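Local coordinates for putative oxidoreductase (Klebsiella pneumoniae subsp. pneumoniae MGH 78578, PDB 3E82), which is probably an NAD(P)-dependent oxidoreductase of the Gfo/Idh/MocA family, binding its nucleotide through an N-terminal Rossmann-fold domain, at residues B[33-45]-B[53-67]. Residues are numbered along the deposited sequence; the frame is centred on the assembly and turned at random.
Sequences LNLAFVASRDEEK and VTVIASPEAAVQHPD
Phe37 to Ala39 run parallel to Thr54 to Ile56, the short strand axes 4.6 Å apart at 32°, joined by backbone hydrogen bonds from Thr54 N to Ala36 O, Val38 N to Thr54 O and Ile56 N to Val38 O; a fourth, less straight, comes from Ser40 N, just past the strand end, to Ile56 O. Phe37, Ala39, Thr54 and Ile56 share one face of the sheet. With CG anti to its carbonyl carbon (chi1 -58°), Phe37 lies alongside Thr54, its CD1 3.7 Å from Thr54 CB and 3.9 Å from Ile56 CD1. Its flat ring is long enough to reach on over one face of the His65 imidazole, Phe37 CZ 3.7 Å from His65 CE1, with the planes inclined at 39°. Asp67 N donates in the plane of that imidazole to His65 ND1 (3.0 Å), which helps fix its rotation, while Asp67 CB meets the edge of the Phe37 ring. Thr54 suits both surroundings, turning CG2 to the ring and OG1 to a water shared with Ala36 O. Ala39 is small enough for helix 59-64 to settle close, its CB 3.6 Å from Ala62 CB. Strand 33-39, helix 43-49 and strand 54-56 form a beta-alpha-beta unit of the Rossmann fold, with 54-56 at the edge of this chain's parallel sheet. Beta-branched Val38, Val53 and Val55, compact and apolar, all touch Val46 of helix 43-49; Val53 CG2 also packs 4.0 Å from Val38 CG2. Ser40 OG accepts from Asp42 N in an ST turn, and Asp42 caps the following helix through Lys45 N. The long, bent Arg41 chain lays one guanidinium face over Ala57 O and Ser58 CA. Another water links Glu43 OE2 to Val55 N.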
loop_
_atom_site.group_PDB
_atom_site.type_symbol
_atom_site.label_atom_id
_atom_site.label_comp_id
_atom_site.label_asym_id
_atom_site.label_seq_id
_atom_site.Cartn_x
_atom_site.Cartn_y
_atom_site.Cartn_z
ATOM N N LEU B 33 27.317 -4.347 31.992
ATOM C CA LEU B 33 26.384 -5.460 32.077
ATOM C C LEU B 33 27.181 -6.750 32.194
ATOM O O LEU B 33 28.185 -6.933 31.512
ATOM C CB LEU B 33 25.504 -5.527 30.827
ATOM C CG LEU B 33 24.593 -4.336 30.537
ATOM C CD1 LEU B 33 23.697 -4.693 29.361
ATOM C CD2 LEU B 33 23.747 -4.001 31.777
ATOM N N ASN B 34 26.735 -7.651 33.054
ATOM C CA ASN B 34 27.447 -8.909 33.222
ATOM C C ASN B 34 26.493 -10.103 33.125
ATOM O O ASN B 34 25.628 -10.291 33.972
ATOM C CB ASN B 34 28.187 -8.892 34.574
ATOM C CG ASN B 34 28.767 -10.242 34.954
ATOM O OD1 ASN B 34 29.297 -10.973 34.116
ATOM N ND2 ASN B 34 28.681 -10.572 36.235
ATOM N N LEU B 35 26.642 -10.886 32.066
ATOM C CA LEU B 35 25.824 -12.080 31.883
ATOM C C LEU B 35 26.464 -13.156 32.767
ATOM O O LEU B 35 27.444 -13.792 32.377
ATOM C CB LEU B 35 25.844 -12.517 30.417
ATOM C CG LEU B 35 25.066 -13.795 30.086
ATOM C CD1 LEU B 35 23.643 -13.715 30.627
ATOM C CD2 LEU B 35 25.059 -13.991 28.576
ATOM N N ALA B 36 25.905 -13.344 33.960
ATOM C CA ALA B 36 26.441 -14.298 34.929
ATOM C C ALA B 36 25.698 -15.623 34.987
ATOM O O ALA B 36 26.270 -16.643 35.388
ATOM C CB ALA B 36 26.447 -13.662 36.309
ATOM N N PHE B 37 24.426 -15.614 34.604
ATOM C CA PHE B 37 23.622 -16.831 34.637
ATOM C C PHE B 37 22.832 -17.066 33.350
ATOM O O PHE B 37 22.407 -16.126 32.681
ATOM C CB PHE B 37 22.629 -16.777 35.804
ATOM C CG PHE B 37 23.273 -16.595 37.150
ATOM C CD1 PHE B 37 23.769 -17.689 37.856
ATOM C CD2 PHE B 37 23.382 -15.327 37.710
ATOM C CE1 PHE B 37 24.363 -17.518 39.105
ATOM C CE2 PHE B 37 23.973 -15.142 38.955
ATOM C CZ PHE B 37 24.464 -16.239 39.657
ATOM N N VAL B 38 22.644 -18.337 33.019
ATOM C CA VAL B 38 21.863 -18.738 31.860
ATOM C C VAL B 38 21.005 -19.921 32.314
ATOM O O VAL B 38 21.534 -20.922 32.807
ATOM C CB VAL B 38 22.766 -19.174 30.671
ATOM C CG1 VAL B 38 21.918 -19.810 29.573
ATOM C CG2 VAL B 38 23.506 -17.969 30.105
ATOM N N ALA B 39 19.685 -19.790 32.198
ATOM C CA ALA B 39 18.803 -20.887 32.583
ATOM C C ALA B 39 18.533 -21.706 31.326
ATOM O O ALA B 39 17.987 -21.195 30.338
ATOM C CB ALA B 39 17.500 -20.365 33.171
ATOM N N SER B 40 18.953 -22.968 31.364
ATOM C CA SER B 40 18.786 -23.882 30.246
ATOM C C SER B 40 18.988 -25.310 30.738
ATOM O O SER B 40 19.814 -25.558 31.622
ATOM C CB SER B 40 19.805 -23.568 29.149
ATOM O OG SER B 40 19.783 -24.553 28.123
ATOM N N ARG B 41 18.232 -26.237 30.158
ATOM C CA ARG B 41 18.302 -27.651 30.515
ATOM C C ARG B 41 19.498 -28.331 29.860
ATOM O O ARG B 41 19.794 -29.490 30.159
ATOM C CB ARG B 41 17.026 -28.377 30.073
ATOM C CG ARG B 41 15.751 -27.890 30.723
ATOM C CD ARG B 41 15.767 -28.132 32.217
ATOM N NE ARG B 41 14.566 -27.609 32.871
ATOM C CZ ARG B 41 14.302 -27.753 34.168
ATOM N NH1 ARG B 41 15.153 -28.407 34.954
ATOM N NH2 ARG B 41 13.194 -27.231 34.683
ATOM N N ASP B 42 20.177 -27.613 28.965
ATOM C CA ASP B 42 21.332 -28.161 28.258
ATOM C C ASP B 42 22.616 -27.395 28.574
ATOM O O ASP B 42 23.012 -26.505 27.821
ATOM C CB ASP B 42 21.087 -28.120 26.751
ATOM C CG ASP B 42 22.139 -28.879 25.969
ATOM O OD1 ASP B 42 23.205 -29.178 26.544
ATOM O OD2 ASP B 42 21.906 -29.169 24.777
ATOM N N GLU B 43 23.270 -27.754 29.676
ATOM C CA GLU B 43 24.496 -27.081 30.081
ATOM C C GLU B 43 25.551 -27.052 28.980
ATOM O O GLU B 43 26.056 -25.986 28.630
ATOM C CB GLU B 43 25.087 -27.733 31.334
ATOM C CG GLU B 43 26.399 -27.096 31.761
ATOM C CD GLU B 43 26.957 -27.669 33.049
ATOM O OE1 GLU B 43 27.232 -28.889 33.089
ATOM O OE2 GLU B 43 27.126 -26.894 34.019
ATOM N N GLU B 44 25.877 -28.218 28.435
ATOM C CA GLU B 44 26.879 -28.312 27.380
ATOM C C GLU B 44 26.657 -27.342 26.226
ATOM O O GLU B 44 27.603 -26.706 25.755
ATOM C CB GLU B 44 26.948 -29.740 26.838
ATOM C CG GLU B 44 27.693 -30.708 27.749
ATOM C CD GLU B 44 27.568 -32.153 27.291
ATOM O OE1 GLU B 44 26.474 -32.737 27.452
ATOM O OE2 GLU B 44 28.558 -32.701 26.763
ATOM N N LYS B 45 25.416 -27.229 25.761
ATOM C CA LYS B 45 25.120 -26.315 24.662
ATOM C C LYS B 45 25.512 -24.886 25.044
ATOM O O LYS B 45 26.095 -24.149 24.245
ATOM C CB LYS B 45 23.631 -26.357 24.313
ATOM C CG LYS B 45 23.235 -25.389 23.210
ATOM C CD LYS B 45 21.745 -25.462 22.889
ATOM C CE LYS B 45 20.893 -25.047 24.084
ATOM N NZ LYS B 45 19.430 -25.110 23.790
ATOM N N VAL B 53 30.084 -19.113 32.081
ATOM C CA VAL B 53 28.854 -18.611 32.682
ATOM C C VAL B 53 28.252 -19.712 33.567
ATOM O O VAL B 53 28.493 -20.900 33.339
ATOM C CB VAL B 53 27.831 -18.185 31.591
ATOM C CG1 VAL B 53 27.156 -19.409 30.986
ATOM C CG2 VAL B 53 26.807 -17.244 32.184
ATOM N N THR B 54 27.493 -19.327 34.588
ATOM C CA THR B 54 26.870 -20.318 35.469
ATOM C C THR B 54 25.502 -20.730 34.912
ATOM O O THR B 54 24.623 -19.887 34.722
ATOM C CB THR B 54 26.663 -19.764 36.891
ATOM O OG1 THR B 54 27.921 -19.336 37.425
ATOM C CG2 THR B 54 26.073 -20.831 37.799
ATOM N N VAL B 55 25.315 -22.022 34.652
ATOM C CA VAL B 55 24.043 -22.491 34.111
ATOM C C VAL B 55 23.129 -23.057 35.186
ATOM O O VAL B 55 23.531 -23.927 35.958
ATOM C CB VAL B 55 24.246 -23.585 33.049
ATOM C CG1 VAL B 55 22.894 -24.006 32.483
ATOM C CG2 VAL B 55 25.155 -23.085 31.946
ATOM N N ILE B 56 21.897 -22.559 35.238
ATOM C CA ILE B 56 20.921 -23.047 36.201
ATOM C C ILE B 56 19.811 -23.741 35.422
ATOM O O ILE B 56 19.182 -23.140 34.548
ATOM C CB ILE B 56 20.318 -21.907 37.037
ATOM C CG1 ILE B 56 21.412 -21.230 37.864
ATOM C CG2 ILE B 56 19.227 -22.451 37.948
ATOM C CD1 ILE B 56 20.891 -20.109 38.748
ATOM N N ALA B 57 19.571 -25.007 35.746
ATOM C CA ALA B 57 18.560 -25.801 35.062
ATOM C C ALA B 57 17.165 -25.186 35.019
ATOM O O ALA B 57 16.601 -25.019 33.939
ATOM C CB ALA B 57 18.496 -27.199 35.678
ATOM N N SER B 58 16.598 -24.844 36.173
ATOM C CA SER B 58 15.248 -24.282 36.183
ATOM C C SER B 58 15.162 -22.760 36.111
ATOM O O SER B 58 15.910 -22.042 36.785
ATOM C CB SER B 58 14.479 -24.750 37.419
ATOM O OG SER B 58 14.943 -24.087 38.577
ATOM N N PRO B 59 14.220 -22.252 35.297
ATOM C CA PRO B 59 13.982 -20.818 35.099
ATOM C C PRO B 59 13.651 -20.129 36.421
ATOM O O PRO B 59 14.165 -19.054 36.717
ATOM C CB PRO B 59 12.797 -20.794 34.135
ATOM C CG PRO B 59 12.947 -22.071 33.375
ATOM C CD PRO B 59 13.312 -23.051 34.456
ATOM N N GLU B 60 12.789 -20.769 37.209
ATOM C CA GLU B 60 12.364 -20.237 38.499
ATOM C C GLU B 60 13.551 -19.960 39.418
ATOM O O GLU B 60 13.639 -18.897 40.030
ATOM C CB GLU B 60 11.409 -21.219 39.185
ATOM C CG GLU B 60 10.151 -21.580 38.391
ATOM C CD GLU B 60 10.458 -22.269 37.063
ATOM O OE1 GLU B 60 11.389 -23.105 37.016
ATOM O OE2 GLU B 60 9.763 -21.983 36.064
ATOM N N ALA B 61 14.465 -20.918 39.520
ATOM C CA ALA B 61 15.641 -20.753 40.367
ATOM C C ALA B 61 16.543 -19.629 39.853
ATOM O O ALA B 61 17.093 -18.850 40.640
ATOM C CB ALA B 61 16.423 -22.056 40.436
ATOM N N ALA B 62 16.702 -19.553 38.534
ATOM C CA ALA B 62 17.541 -18.521 37.928
ATOM C C ALA B 62 16.968 -17.139 38.213
ATOM O O ALA B 62 17.671 -16.238 38.670
ATOM C CB ALA B 62 17.635 -18.741 36.427
ATOM N N VAL B 63 15.678 -16.981 37.944
ATOM C CA VAL B 63 15.004 -15.714 38.165
ATOM C C VAL B 63 15.070 -15.251 39.624
ATOM O O VAL B 63 15.226 -14.064 39.893
ATOM C CB VAL B 63 13.526 -15.806 37.727
ATOM C CG1 VAL B 63 12.758 -14.618 38.239
ATOM C CG2 VAL B 63 13.438 -15.871 36.202
ATOM N N GLN B 64 14.967 -16.188 40.560
ATOM C CA GLN B 64 14.980 -15.851 41.985
ATOM C C GLN B 64 16.346 -15.795 42.668
ATOM O O GLN B 64 16.430 -15.516 43.863
ATOM C CB GLN B 64 14.070 -16.822 42.746
ATOM C CG GLN B 64 12.624 -16.752 42.292
ATOM C CD GLN B 64 11.749 -17.817 42.920
ATOM O OE1 GLN B 64 12.023 -19.011 42.803
ATOM N NE2 GLN B 64 10.685 -17.389 43.583
ATOM N N HIS B 65 17.415 -16.046 41.923
ATOM C CA HIS B 65 18.755 -16.026 42.511
ATOM C C HIS B 65 19.097 -14.624 43.038
ATOM O O HIS B 65 18.954 -13.630 42.323
ATOM C CB HIS B 65 19.779 -16.464 41.463
ATOM C CG HIS B 65 21.100 -16.893 42.029
ATOM N ND1 HIS B 65 21.941 -16.034 42.703
ATOM C CD2 HIS B 65 21.755 -18.079 41.956
ATOM C CE1 HIS B 65 23.058 -16.669 43.013
ATOM N NE2 HIS B 65 22.970 -17.910 42.571
ATOM N N PRO B 66 19.557 -14.535 44.301
ATOM C CA PRO B 66 19.921 -13.267 44.940
ATOM C C PRO B 66 20.985 -12.445 44.220
ATOM O O PRO B 66 20.983 -11.220 44.312
ATOM C CB PRO B 66 20.371 -13.695 46.342
ATOM C CG PRO B 66 20.875 -15.091 46.132
ATOM C CD PRO B 66 19.841 -15.672 45.199
ATOM N N ASP B 67 21.890 -13.103 43.506
ATOM C CA ASP B 67 22.945 -12.382 42.797
ATOM C C ASP B 67 22.493 -11.798 41.462
ATOM O O ASP B 67 23.280 -11.155 40.765
ATOM C CB ASP B 67 24.152 -13.286 42.554
ATOM C CG ASP B 67 24.894 -13.626 43.830
ATOM O OD1 ASP B 67 24.590 -13.015 44.878
ATOM O OD2 ASP B 67 25.791 -14.498 43.777
HETATM O O HOH W 1 27.636 -16.813 37.690
HETATM O O HOH W 2 27.444 -23.949 35.201
#